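Local coordinates for toll-like receptor 13 (Mus musculus, PDB 4Z0C), which recognises and binds single-stranded RNA from bacterial 23S rRNA and signals through MYD88 and TRAF6 to switch on NF-kappa-B and the inflammatory response, at residues K461-P465 and N466-G470; L429-D433 and N434-T438. All blocks are in the same frame, centred on the assembly; numbering follows the deposited sequence.

Contact 1: K461-P465 and N466-G470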
ATOM      1  N   LYS A 461       9.804   2.016  -9.422  1.00 28.42           N
ATOM      2  CA  LYS A 461       9.867   0.596  -9.781  1.00 30.34           C
ATOM      3  C   LYS A 461      11.276   0.257 -10.243  1.00 32.90           C
ATOM      4  O   LYS A 461      11.849  -0.760  -9.856  1.00 38.91           O
ATOM      5  CB  LYS A 461       8.892   0.275 -10.918  1.00 31.90           C
ATOM      6  CG  LYS A 461       7.414   0.435 -10.580  1.00 34.37           C
ATOM      7  CD  LYS A 461       6.550  -0.487 -11.426  1.00 40.49           C
ATOM      8  CE  LYS A 461       5.094  -0.023 -11.507  1.00 43.26           C
ATOM      9  NZ  LYS A 461       4.472   0.301 -10.197  1.00 47.66           N
ATOM     10  N   ILE A 462      11.827   1.132 -11.076  1.00 34.13           N
ATOM     11  CA  ILE A 462      13.109   0.899 -11.737  1.00 39.68           C
ATOM     12  C   ILE A 462      14.203   1.825 -11.227  1.00 44.77           C
ATOM     13  O   ILE A 462      14.111   3.045 -11.357  1.00 45.48           O
ATOM     14  CB  ILE A 462      12.987   1.100 -13.277  1.00 48.31           C
ATOM     15  CG1 ILE A 462      11.827   0.272 -13.833  1.00 53.76           C
ATOM     16  CG2 ILE A 462      14.294   0.766 -13.982  1.00 39.87           C
ATOM     17  CD1 ILE A 462      12.040  -1.228 -13.728  1.00 58.37           C
ATOM     18  N   LEU A 463      15.242   1.236 -10.643  1.00 46.70           N
ATOM     19  CA  LEU A 463      16.422   1.986 -10.244  1.00 31.52           C
ATOM     20  C   LEU A 463      17.603   1.573 -11.110  1.00 31.67           C
ATOM     21  O   LEU A 463      18.135   0.481 -10.952  1.00 39.96           O
ATOM     22  CB  LEU A 463      16.739   1.759  -8.765  1.00 32.90           C
ATOM     23  CG  LEU A 463      15.684   2.091  -7.709  1.00 30.68           C
ATOM     24  CD1 LEU A 463      16.243   1.875  -6.322  1.00 33.04           C
ATOM     25  CD2 LEU A 463      15.251   3.507  -7.845  1.00 34.78           C
ATOM     26  N   GLU A 464      17.989   2.438 -12.041  1.00 42.76           N
ATOM     27  CA  GLU A 464      19.152   2.190 -12.883  1.00 42.29           C
ATOM     28  C   GLU A 464      20.389   1.947 -12.025  1.00 48.77           C
ATOM     29  O   GLU A 464      20.479   2.426 -10.896  1.00 53.96           O
ATOM     30  CB  GLU A 464      19.395   3.371 -13.835  1.00 38.00           C
ATOM     31  CG  GLU A 464      18.396   3.469 -14.986  1.00 42.76           C
ATOM     32  CD  GLU A 464      18.763   4.544 -16.042  1.00 66.24           C
ATOM     33  OE1 GLU A 464      17.839   5.105 -16.675  1.00 57.20           O
ATOM     34  OE2 GLU A 464      19.966   4.833 -16.241  1.00 68.45           O
ATOM     35  N   PRO A 465      21.337   1.163 -12.544  1.00 54.25           N
ATOM     36  CA  PRO A 465      22.626   0.988 -11.873  1.00 48.48           C
ATOM     37  C   PRO A 465      23.293   2.341 -11.748  1.00 44.55           C
ATOM     38  O   PRO A 465      23.100   3.166 -12.636  1.00 47.31           O
ATOM     39  CB  PRO A 465      23.415   0.120 -12.856  1.00 51.11           C
ATOM     40  CG  PRO A 465      22.370  -0.575 -13.674  1.00 48.36           C
ATOM     41  CD  PRO A 465      21.236   0.375 -13.787  1.00 52.66           C
ATOM     42  N   ASN A 466      24.049   2.564 -10.676  1.00 46.84           N
ATOM     43  CA  ASN A 466      24.696   3.856 -10.430  1.00 49.45           C
ATOM     44  C   ASN A 466      23.725   5.044 -10.288  1.00 43.72           C
ATOM     45  O   ASN A 466      24.095   6.190 -10.556  1.00 37.27           O
ATOM     46  CB  ASN A 466      25.756   4.151 -11.504  1.00 54.12           C
ATOM     47  CG  ASN A 466      26.824   3.075 -11.585  1.00 63.40           C
ATOM     48  OD1 ASN A 466      27.246   2.524 -10.569  1.00 66.72           O
ATOM     49  ND2 ASN A 466      27.252   2.757 -12.804  1.00 64.48           N
ATOM     50  N   SER A 467      22.487   4.761  -9.885  1.00 39.81           N
ATOM     51  CA  SER A 467      21.520   5.814  -9.573  1.00 38.76           C
ATOM     52  C   SER A 467      22.056   6.733  -8.482  1.00 37.92           C
ATOM     53  O   SER A 467      21.805   7.931  -8.492  1.00 42.08           O
ATOM     54  CB  SER A 467      20.205   5.205  -9.088  1.00 40.28           C
ATOM     55  OG  SER A 467      19.380   4.833 -10.168  1.00 51.74           O
ATOM     56  N   PHE A 468      22.809   6.149  -7.554  1.00 29.93           N
ATOM     57  CA  PHE A 468      23.296   6.841  -6.376  1.00 32.52           C
ATOM     58  C   PHE A 468      24.806   7.073  -6.380  1.00 32.60           C
ATOM     59  O   PHE A 468      25.403   7.260  -5.318  1.00 35.64           O
ATOM     60  CB  PHE A 468      22.911   6.063  -5.111  1.00 29.98           C
ATOM     61  CG  PHE A 468      21.442   5.778  -4.991  1.00 25.51           C
ATOM     62  CD1 PHE A 468      20.548   6.791  -4.694  1.00 21.03           C
ATOM     63  CD2 PHE A 468      20.957   4.494  -5.186  1.00 25.14           C
ATOM     64  CE1 PHE A 468      19.205   6.534  -4.574  1.00 21.95           C
ATOM     65  CE2 PHE A 468      19.608   4.222  -5.082  1.00 23.17           C
ATOM     66  CZ  PHE A 468      18.727   5.240  -4.773  1.00 28.04           C
ATOM     67  N   SER A 469      25.436   7.056  -7.550  1.00 26.95           N
ATOM     68  CA  SER A 469      26.861   7.402  -7.604  1.00 31.48           C
ATOM     69  C   SER A 469      27.109   8.877  -7.193  1.00 42.30           C
ATOM     70  O   SER A 469      26.245   9.750  -7.356  1.00 35.30           O
ATOM     71  CB  SER A 469      27.450   7.114  -8.989  1.00 32.52           C
ATOM     72  OG  SER A 469      27.042   8.082  -9.929  1.00 41.79           O
ATOM     73  N   GLY A 470      28.276   9.138  -6.619  1.00 38.91           N
ATOM     74  CA  GLY A 470      28.614  10.474  -6.176  1.00 41.54           C
ATOM     75  C   GLY A 470      28.127  10.807  -4.772  1.00 45.03           C
ATOM     76  O   GLY A 470      28.517  11.822  -4.196  1.00 46.30           O
TER
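The phenyl ring of Phe468 meets Leu463 at its edge: the methyl CD1 lies near the ring plane, 4.3 Å from CE2. One face of the same ring carries CB of its neighbour Ser467, 4.0 Å above the plane and offset toward the rim. The ring and the leucine thus point into the same apolar interior, where Leu439 of strand 438-439 touches both, while Leu484 and Leu491 add to the packing around Leu463.

The polar half of the contact turns on one carbonyl. The chain reverses in a type II turn from Glu464 to Ser467, with Pro465 and Asn466 at its corners; Asn466 takes the positive phi this turn asks of its third residue. The backbone bond that would close the turn, Ser467 N to Glu464 O, is weak at 3.2 Å. A much shorter bond joins Ser467 OG to the same oxygen at 2.7 Å. The hydroxyl arrives with a C=O...donor angle of 124°. It is tilted 27° from the carbonyl plane. It reaches that point because OG stands beside its own backbone N, anti to the carbonyl carbon (chi1 -84°). The hydroxyl does most of the holding, with a weak further bond to Leu439 O. The carboxylate of Glu464 leads away from the turn and is held by Asn440 and His441 of the preceding repeat. A type I turn from Asn466 to Ser469 follows, with a weak bond from Ser469 N to Asn466 O. This is the outer, convex part of a leucine-rich repeat, LRR 18, whose short strand gives way to consecutive beta turns, with Phe468 turned into the apolar interior.

Contact 2: L429-D433 and N434-T438; sequences LDLGD and NNIRT
With CG set beside the backbone N and anti to the carbonyl carbon (chi1 -77°), and the amide rotated by a chi2 of -73°, Asn434 folds its side chain back over the turn toward Leu431. Leu431 adopts a similar first torsion, and its CD2 lies 3.9 Å from Asn434 ND2, the two side chains crossing at a slant. The same ND2 donates to Leu431 O over 2.9 Å, with a nearly straight N-H...O angle of 166°. The oxygen lies close to the plane of the asparagine amide, yet the donor stands above the plane of the carbonyl and misses its lone pairs.

This bond spans a type II turn from Leu431 to Asn434, in which Asp433 takes the positive phi of the third position. Leading into the turn, Asp430 OD1 accepts from Gly432 N over 3.0 Å; the N-H approaches OD1 on the anti side, from out of the carboxylate plane, and this closes an Asx turn. Beyond the asparagine, Ile436 CD1 comes back to within 4.3 Å of Leu431 CD2, so an apolar contact sits near the buried amide.

Both ends of that amide have further partners: ND2 also bonds to Leu407 O, and OD1 accepts from Ile412 N, which fixes the rotation of the group and satisfies its polar atoms inside the protein. Asn458 of the next repeat binds Leu431 O and Ile436 N in turn. Arg437 NH2 bonds to Asn435 OD1 and Asp433 O of the second subunit, and the same bonds are made in return. Such stacked, buried asparagines of the LxxLxLxxNxL consensus form the asparagine spine characteristic of the leucine-rich-repeat solenoid.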
ATOM      1  N   LEU A 429      18.054  16.537   0.887  1.00 29.64           N
ATOM      2  CA  LEU A 429      17.185  16.691  -0.270  1.00 24.60           C
ATOM      3  C   LEU A 429      15.895  15.890  -0.111  1.00 29.20           C
ATOM      4  O   LEU A 429      15.917  14.652  -0.041  1.00 24.43           O
ATOM      5  CB  LEU A 429      17.922  16.307  -1.545  1.00 26.58           C
ATOM      6  CG  LEU A 429      17.074  16.259  -2.818  1.00 27.98           C
ATOM      7  CD1 LEU A 429      16.406  17.617  -3.120  1.00 16.19           C
ATOM      8  CD2 LEU A 429      17.954  15.813  -3.960  1.00 17.81           C
ATOM      9  N   ASP A 430      14.768  16.595  -0.055  1.00 26.76           N
ATOM     10  CA  ASP A 430      13.501  15.921   0.178  1.00 26.31           C
ATOM     11  C   ASP A 430      12.670  15.853  -1.102  1.00 27.98           C
ATOM     12  O   ASP A 430      12.089  16.863  -1.538  1.00 26.87           O
ATOM     13  CB  ASP A 430      12.708  16.613   1.288  1.00 18.49           C
ATOM     14  CG  ASP A 430      11.529  15.773   1.783  1.00 33.76           C
ATOM     15  OD1 ASP A 430      11.238  14.699   1.192  1.00 34.57           O
ATOM     16  OD2 ASP A 430      10.865  16.199   2.752  1.00 39.95           O
ATOM     17  N   LEU A 431      12.601  14.655  -1.689  1.00 26.24           N
ATOM     18  CA  LEU A 431      11.833  14.438  -2.920  1.00 26.18           C
ATOM     19  C   LEU A 431      10.644  13.554  -2.653  1.00 23.74           C
ATOM     20  O   LEU A 431      10.080  12.953  -3.572  1.00 19.54           O
ATOM     21  CB  LEU A 431      12.699  13.818  -4.014  1.00 21.30           C
ATOM     22  CG  LEU A 431      13.563  14.879  -4.686  1.00 25.99           C
ATOM     23  CD1 LEU A 431      14.782  14.262  -5.353  1.00 25.38           C
ATOM     24  CD2 LEU A 431      12.703  15.618  -5.686  1.00 21.43           C
ATOM     25  N   GLY A 432      10.284  13.465  -1.380  1.00 14.55           N
ATOM     26  CA  GLY A 432       9.194  12.624  -0.952  1.00 10.15           C
ATOM     27  C   GLY A 432       7.860  12.991  -1.567  1.00 13.73           C
ATOM     28  O   GLY A 432       7.625  14.132  -1.908  1.00 22.57           O
ATOM     29  N   ASP A 433       7.013  11.986  -1.760  1.00 21.10           N
ATOM     30  CA  ASP A 433       5.621  12.176  -2.128  1.00 20.46           C
ATOM     31  C   ASP A 433       5.471  12.882  -3.480  1.00 20.65           C
ATOM     32  O   ASP A 433       4.480  13.564  -3.733  1.00 17.19           O
ATOM     33  CB  ASP A 433       4.867  12.918  -1.033  1.00 26.36           C
ATOM     34  CG  ASP A 433       3.362  12.849  -1.216  1.00 47.18           C
ATOM     35  OD1 ASP A 433       2.890  11.884  -1.852  1.00 54.07           O
ATOM     36  OD2 ASP A 433       2.658  13.779  -0.758  1.00 58.66           O
ATOM     37  N   ASN A 434       6.460  12.720  -4.347  1.00 22.34           N
ATOM     38  CA  ASN A 434       6.303  13.165  -5.722  1.00 21.65           C
ATOM     39  C   ASN A 434       5.689  12.062  -6.594  1.00 23.09           C
ATOM     40  O   ASN A 434       4.937  11.232  -6.086  1.00 27.89           O
ATOM     41  CB  ASN A 434       7.622  13.713  -6.269  1.00 19.52           C
ATOM     42  CG  ASN A 434       7.919  15.132  -5.739  1.00 25.42           C
ATOM     43  OD1 ASN A 434       7.281  16.100  -6.143  1.00 32.20           O
ATOM     44  ND2 ASN A 434       8.896  15.251  -4.855  1.00 17.10           N
ATOM     45  N   ASN A 435       5.961  12.078  -7.896  1.00 28.76           N
ATOM     46  CA  ASN A 435       5.445  11.059  -8.817  1.00 18.26           C
ATOM     47  C   ASN A 435       6.588  10.380  -9.554  1.00 27.67           C
ATOM     48  O   ASN A 435       6.453  10.061 -10.729  1.00 28.71           O
ATOM     49  CB  ASN A 435       4.521  11.681  -9.881  1.00 19.64           C
ATOM     50  CG  ASN A 435       3.276  12.327  -9.293  1.00 22.29           C
ATOM     51  OD1 ASN A 435       2.664  11.799  -8.358  1.00 25.10           O
ATOM     52  ND2 ASN A 435       2.891  13.472  -9.846  1.00 22.34           N
ATOM     53  N   ILE A 436       7.728  10.196  -8.904  1.00 28.83           N
ATOM     54  CA  ILE A 436       8.891   9.733  -9.645  1.00 24.76           C
ATOM     55  C   ILE A 436       8.844   8.233  -9.810  1.00 25.33           C
ATOM     56  O   ILE A 436       8.723   7.512  -8.809  1.00 24.97           O
ATOM     57  CB  ILE A 436      10.199  10.172  -8.986  1.00 22.97           C
ATOM     58  CG1 ILE A 436      10.244  11.694  -8.914  1.00 26.32           C
ATOM     59  CG2 ILE A 436      11.373   9.661  -9.787  1.00 21.46           C
ATOM     60  CD1 ILE A 436      11.214  12.261  -7.868  1.00 27.65           C
ATOM     61  N   ARG A 437       8.926   7.769 -11.069  1.00 23.40           N
ATOM     62  CA  ARG A 437       8.762   6.344 -11.419  1.00 22.34           C
ATOM     63  C   ARG A 437      10.063   5.597 -11.659  1.00 29.02           C
ATOM     64  O   ARG A 437      10.153   4.401 -11.368  1.00 35.31           O
ATOM     65  CB  ARG A 437       7.836   6.163 -12.630  1.00 15.80           C
ATOM     66  CG  ARG A 437       6.387   6.340 -12.252  1.00 22.69           C
ATOM     67  CD  ARG A 437       5.428   6.329 -13.429  1.00 20.07           C
ATOM     68  NE  ARG A 437       4.137   6.823 -12.962  1.00 26.18           N
ATOM     69  CZ  ARG A 437       2.957   6.349 -13.342  1.00 36.08           C
ATOM     70  NH1 ARG A 437       2.878   5.370 -14.236  1.00 36.16           N
ATOM     71  NH2 ARG A 437       1.849   6.873 -12.834  1.00 40.46           N
ATOM     72  N   THR A 438      11.073   6.286 -12.181  1.00 24.45           N
ATOM     73  CA  THR A 438      12.393   5.680 -12.327  1.00 30.62           C
ATOM     74  C   THR A 438      13.503   6.645 -11.907  1.00 28.26           C
ATOM     75  O   THR A 438      13.343   7.861 -11.953  1.00 32.90           O
ATOM     76  CB  THR A 438      12.703   5.205 -13.770  1.00 20.02           C
ATOM     77  OG1 THR A 438      13.268   6.291 -14.509  1.00 33.09           O
ATOM     78  CG2 THR A 438      11.464   4.703 -14.462  1.00 23.77           C
TER

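In the fold
Followed from the N terminus, contact 2 begins in strand 428-430 on the concave side of the solenoid and turns the chain outward toward strand 438-439. The chain then completes LRR 17, runs through strand 452-454 of LRR 18, and reaches contact 1 where strand 462-463 ends in its own turn. The two contacts lie in series, neither nested nor crossing, with centres about 14 Å apart. They meet where neighbouring repeats stack: Lys461 N and Arg437 O, 3.1 Å apart, probably form a hydrogen bond, and the short strands 438-439 and 462-463 run parallel. Contact 2 thus shapes the exit from the concave strand, contact 1 the turn farther out.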